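Local coordinates for YjbQ family protein (Sulfolobus solfataricus, PDB 1VPH), which is of unknown function but belongs to the YjbQ-like UPF0047 family and assembles as a trimer that binds potassium ions, at residues I62-H67 and T124-F129. Residues are numbered along the deposited sequence; the frame is centred on the assembly and turned at random.
Sequences IVANEH and TWQNIF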
ATOM      1  N   ILE C  62       6.654   5.927  -2.495  1.00 19.05           N
ATOM      2  CA  ILE C  62       6.229   5.743  -3.908  1.00 17.63           C
ATOM      3  C   ILE C  62       4.746   5.899  -3.945  1.00 19.57           C
ATOM      4  O   ILE C  62       4.070   5.275  -3.123  1.00 19.75           O
ATOM      5  CB  ILE C  62       6.600   4.348  -4.434  1.00 18.21           C
ATOM      6  CG1 ILE C  62       8.154   4.175  -4.516  1.00 20.15           C
ATOM      7  CG2 ILE C  62       5.987   4.102  -5.812  1.00 18.73           C
ATOM      8  CD1 ILE C  62       8.867   5.137  -5.566  1.00 21.13           C
ATOM      9  N   VAL C  63       4.229   6.789  -4.822  1.00 18.34           N
ATOM     10  CA  VAL C  63       2.784   6.946  -4.998  1.00 19.54           C
ATOM     11  C   VAL C  63       2.421   6.925  -6.464  1.00 18.47           C
ATOM     12  O   VAL C  63       3.277   7.000  -7.322  1.00 19.80           O
ATOM     13  CB  VAL C  63       2.192   8.234  -4.315  1.00 21.21           C
ATOM     14  CG1 VAL C  63       2.435   8.188  -2.841  1.00 21.34           C
ATOM     15  CG2 VAL C  63       2.732   9.514  -4.959  1.00 23.77           C
ATOM     16  N   ALA C  64       1.135   6.901  -6.766  1.00 18.58           N
ATOM     17  CA  ALA C  64       0.711   7.020  -8.147  1.00 18.74           C
ATOM     18  C   ALA C  64      -0.485   7.966  -8.273  1.00 20.58           C
ATOM     19  O   ALA C  64      -1.468   7.898  -7.496  1.00 19.90           O
ATOM     20  CB  ALA C  64       0.407   5.652  -8.707  1.00 20.91           C
ATOM     21  N   ASN C  65      -0.336   8.964  -9.123  1.00 19.65           N
ATOM     22  CA  ASN C  65      -1.442   9.878  -9.375  1.00 18.62           C
ATOM     23  C   ASN C  65      -1.188  10.673 -10.633  1.00 19.27           C
ATOM     24  O   ASN C  65      -0.321  10.306 -11.413  1.00 18.95           O
ATOM     25  CB  ASN C  65      -1.766  10.736  -8.171  1.00 18.40           C
ATOM     26  CG  ASN C  65      -3.218  10.864  -8.008  1.00 24.27           C
ATOM     27  OD1 ASN C  65      -3.809  11.819  -8.531  1.00 22.62           O
ATOM     28  ND2 ASN C  65      -3.861   9.818  -7.396  1.00 23.26           N
ATOM     29  N   GLU C  66      -1.981  11.720 -10.852  1.00 18.98           N
ATOM     30  CA  GLU C  66      -1.947  12.436 -12.090  1.00 18.64           C
ATOM     31  C   GLU C  66      -0.851  13.467 -12.142  1.00 19.74           C
ATOM     32  O   GLU C  66      -0.707  14.279 -11.215  1.00 18.50           O
ATOM     33  CB  GLU C  66      -3.282  13.143 -12.338  1.00 19.74           C
ATOM     34  CG  GLU C  66      -3.340  13.746 -13.725  1.00 16.69           C
ATOM     35  CD  GLU C  66      -4.691  14.334 -14.076  1.00 30.36           C
ATOM     36  OE1 GLU C  66      -5.727  13.995 -13.439  1.00 23.52           O
ATOM     37  OE2 GLU C  66      -4.692  15.146 -15.031  1.00 25.49           O
ATOM     38  N   HIS C  67      -0.109  13.468 -13.257  1.00 20.96           N
ATOM     39  CA  HIS C  67       0.941  14.442 -13.445  1.00 19.94           C
ATOM     40  C   HIS C  67       0.330  15.742 -13.917  1.00 19.99           C
ATOM     41  O   HIS C  67       0.187  15.939 -15.117  1.00 19.03           O
ATOM     42  CB  HIS C  67       1.955  13.978 -14.480  1.00 21.59           C
ATOM     43  CG  HIS C  67       3.198  14.792 -14.485  1.00 19.99           C
ATOM     44  ND1 HIS C  67       4.445  14.240 -14.273  1.00 22.59           N
ATOM     45  CD2 HIS C  67       3.398  16.123 -14.700  1.00 22.64           C
ATOM     46  CE1 HIS C  67       5.361  15.195 -14.382  1.00 23.33           C
ATOM     47  NE2 HIS C  67       4.751  16.346 -14.610  1.00 21.67           N
ATOM     48  N   THR C 124      -4.933   6.313 -17.669  1.00 25.43           N
ATOM     49  CA  THR C 124      -4.426   7.430 -18.439  1.00 26.33           C
ATOM     50  C   THR C 124      -3.772   8.473 -17.519  1.00 26.29           C
ATOM     51  O   THR C 124      -2.752   9.050 -17.904  1.00 26.51           O
ATOM     52  CB  THR C 124      -5.536   8.043 -19.321  1.00 28.59           C
ATOM     53  OG1 THR C 124      -6.131   7.011 -20.138  1.00 23.24           O
ATOM     54  CG2 THR C 124      -4.996   9.173 -20.200  1.00 31.76           C
ATOM     55  N   TRP C 125      -4.343   8.718 -16.330  1.00 24.76           N
ATOM     56  CA  TRP C 125      -3.859   9.798 -15.460  1.00 24.85           C
ATOM     57  C   TRP C 125      -3.237   9.264 -14.164  1.00 21.53           C
ATOM     58  O   TRP C 125      -3.219   9.934 -13.150  1.00 21.33           O
ATOM     59  CB  TRP C 125      -4.963  10.821 -15.258  1.00 28.55           C
ATOM     60  CG  TRP C 125      -5.343  11.400 -16.602  1.00 34.02           C
ATOM     61  CD1 TRP C 125      -4.607  12.282 -17.371  1.00 34.48           C
ATOM     62  CD2 TRP C 125      -6.490  11.071 -17.361  1.00 36.73           C
ATOM     63  NE1 TRP C 125      -5.262  12.542 -18.537  1.00 42.31           N
ATOM     64  CE2 TRP C 125      -6.426  11.815 -18.556  1.00 43.83           C
ATOM     65  CE3 TRP C 125      -7.585  10.241 -17.137  1.00 41.06           C
ATOM     66  CZ2 TRP C 125      -7.414  11.740 -19.528  1.00 48.41           C
ATOM     67  CZ3 TRP C 125      -8.561  10.173 -18.085  1.00 43.04           C
ATOM     68  CH2 TRP C 125      -8.477  10.912 -19.276  1.00 50.44           C
ATOM     69  N   GLN C 126      -2.648   8.071 -14.283  1.00 20.77           N
ATOM     70  CA  GLN C 126      -2.030   7.405 -13.193  1.00 21.40           C
ATOM     71  C   GLN C 126      -0.533   7.276 -13.427  1.00 20.92           C
ATOM     72  O   GLN C 126      -0.067   6.318 -14.023  1.00 23.15           O
ATOM     73  CB  GLN C 126      -2.656   6.015 -13.098  1.00 24.17           C
ATOM     74  CG  GLN C 126      -2.469   5.340 -11.804  1.00 25.06           C
ATOM     75  CD  GLN C 126      -3.380   4.122 -11.690  1.00 24.18           C
ATOM     76  OE1 GLN C 126      -3.694   3.497 -12.696  1.00 18.69           O
ATOM     77  NE2 GLN C 126      -3.861   3.823 -10.471  1.00 21.77           N
ATOM     78  N   ASN C 127       0.233   8.257 -12.953  1.00 19.64           N
ATOM     79  CA  ASN C 127       1.680   8.258 -13.166  1.00 17.38           C
ATOM     80  C   ASN C 127       2.323   7.846 -11.853  1.00 19.74           C
ATOM     81  O   ASN C 127       1.719   7.993 -10.773  1.00 21.26           O
ATOM     82  CB  ASN C 127       2.136   9.653 -13.602  1.00 17.09           C
ATOM     83  CG  ASN C 127       1.832   9.931 -15.083  1.00 23.06           C
ATOM     84  OD1 ASN C 127       0.800   9.517 -15.638  1.00 20.94           O
ATOM     85  ND2 ASN C 127       2.762  10.577 -15.733  1.00 19.40           N
ATOM     86  N   ILE C 128       3.560   7.371 -11.949  1.00 17.35           N
ATOM     87  CA  ILE C 128       4.279   6.851 -10.791  1.00 16.44           C
ATOM     88  C   ILE C 128       5.297   7.879 -10.314  1.00 17.42           C
ATOM     89  O   ILE C 128       6.114   8.384 -11.119  1.00 17.79           O
ATOM     90  CB  ILE C 128       5.016   5.593 -11.143  1.00 16.47           C
ATOM     91  CG1 ILE C 128       4.049   4.540 -11.709  1.00 18.13           C
ATOM     92  CG2 ILE C 128       5.706   5.065  -9.912  1.00 19.52           C
ATOM     93  CD1 ILE C 128       4.676   3.242 -12.076  1.00 18.61           C
ATOM     94  N   PHE C 129       5.271   8.185  -9.012  1.00 17.56           N
ATOM     95  CA  PHE C 129       6.162   9.205  -8.442  1.00 16.89           C
ATOM     96  C   PHE C 129       6.976   8.716  -7.270  1.00 17.00           C
ATOM     97  O   PHE C 129       6.485   8.048  -6.346  1.00 20.14           O
ATOM     98  CB  PHE C 129       5.380  10.413  -7.957  1.00 18.63           C
ATOM     99  CG  PHE C 129       4.628  11.165  -9.033  1.00 17.88           C
ATOM    100  CD1 PHE C 129       5.237  12.181  -9.748  1.00 22.04           C
ATOM    101  CD2 PHE C 129       3.311  10.888  -9.252  1.00 24.71           C
ATOM    102  CE1 PHE C 129       4.525  12.893 -10.693  1.00 21.96           C
ATOM    103  CE2 PHE C 129       2.601  11.562 -10.211  1.00 25.93           C
ATOM    104  CZ  PHE C 129       3.185  12.544 -10.927  1.00 18.19           C
TER
HETATM  105  O   HOH W   1      -3.212   5.794  -8.255  1.00 31.12           O
HETATM  106  O   HOH W   2      -0.741  11.700 -15.354  1.00 22.64           O
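V63 and F129 form one hydrogen-bonded pair of an antiparallel bridge, joined by V63 N to F129 O (3.0 Å) and by a nearly straight return bond from F129 N to V63 O. N65 and N127 make the next such pair; N127 N lies 2.6 Å from N65 O, standing above that carbonyl's plane. Between them A64 faces I128 in a non-hydrogen-bonded pair, where the short A64 methyl shares its face of the sheet with the bulkier I128 and A64 CA makes a bent CA-H...O contact with N127 O (3.0 Å). Within this chain, edge strand 60-65 pairs with 127-132, the middle strand of a three-stranded antiparallel sheet completed by 29-32. Apolar contacts join V63 CG2 to F129 CB and I62 CG2 to I128 CG2. The F129 ring swings back along 62-67, since its CG stands anti to its own carbonyl carbon (chi1 -63°), and its CE2 edge meets N65 O at 3.4 Å. The H67 side chain crosses that of F129 at about a right angle, ring planes 35° apart, with ND1 3.8 Å from F129 CE1; H67 ND1 and N127 ND2 both bond to D32. Beyond the strands, the extended E66 side chain runs alongside W125, its CG 3.7 Å from W125 CB and its carboxylate beside CD1. Replacing E66 by alanine would remove CG and the carboxylate, and is likely to open a gap beside W125 CB and CD1 and let the indole shift. Two waters add polar links: one joins A64 O to Q126 NE2, and the other takes H67 N and gives a weak bond to N127 OD1. An amide suits N65 because it both accepts and donates: OD1 takes E66 N, from above its carbonyl plane, just past the strand end, and H101 ND1 of the second subunit, while ND2 reaches A64 O on a lone pair and S58 O of that subunit.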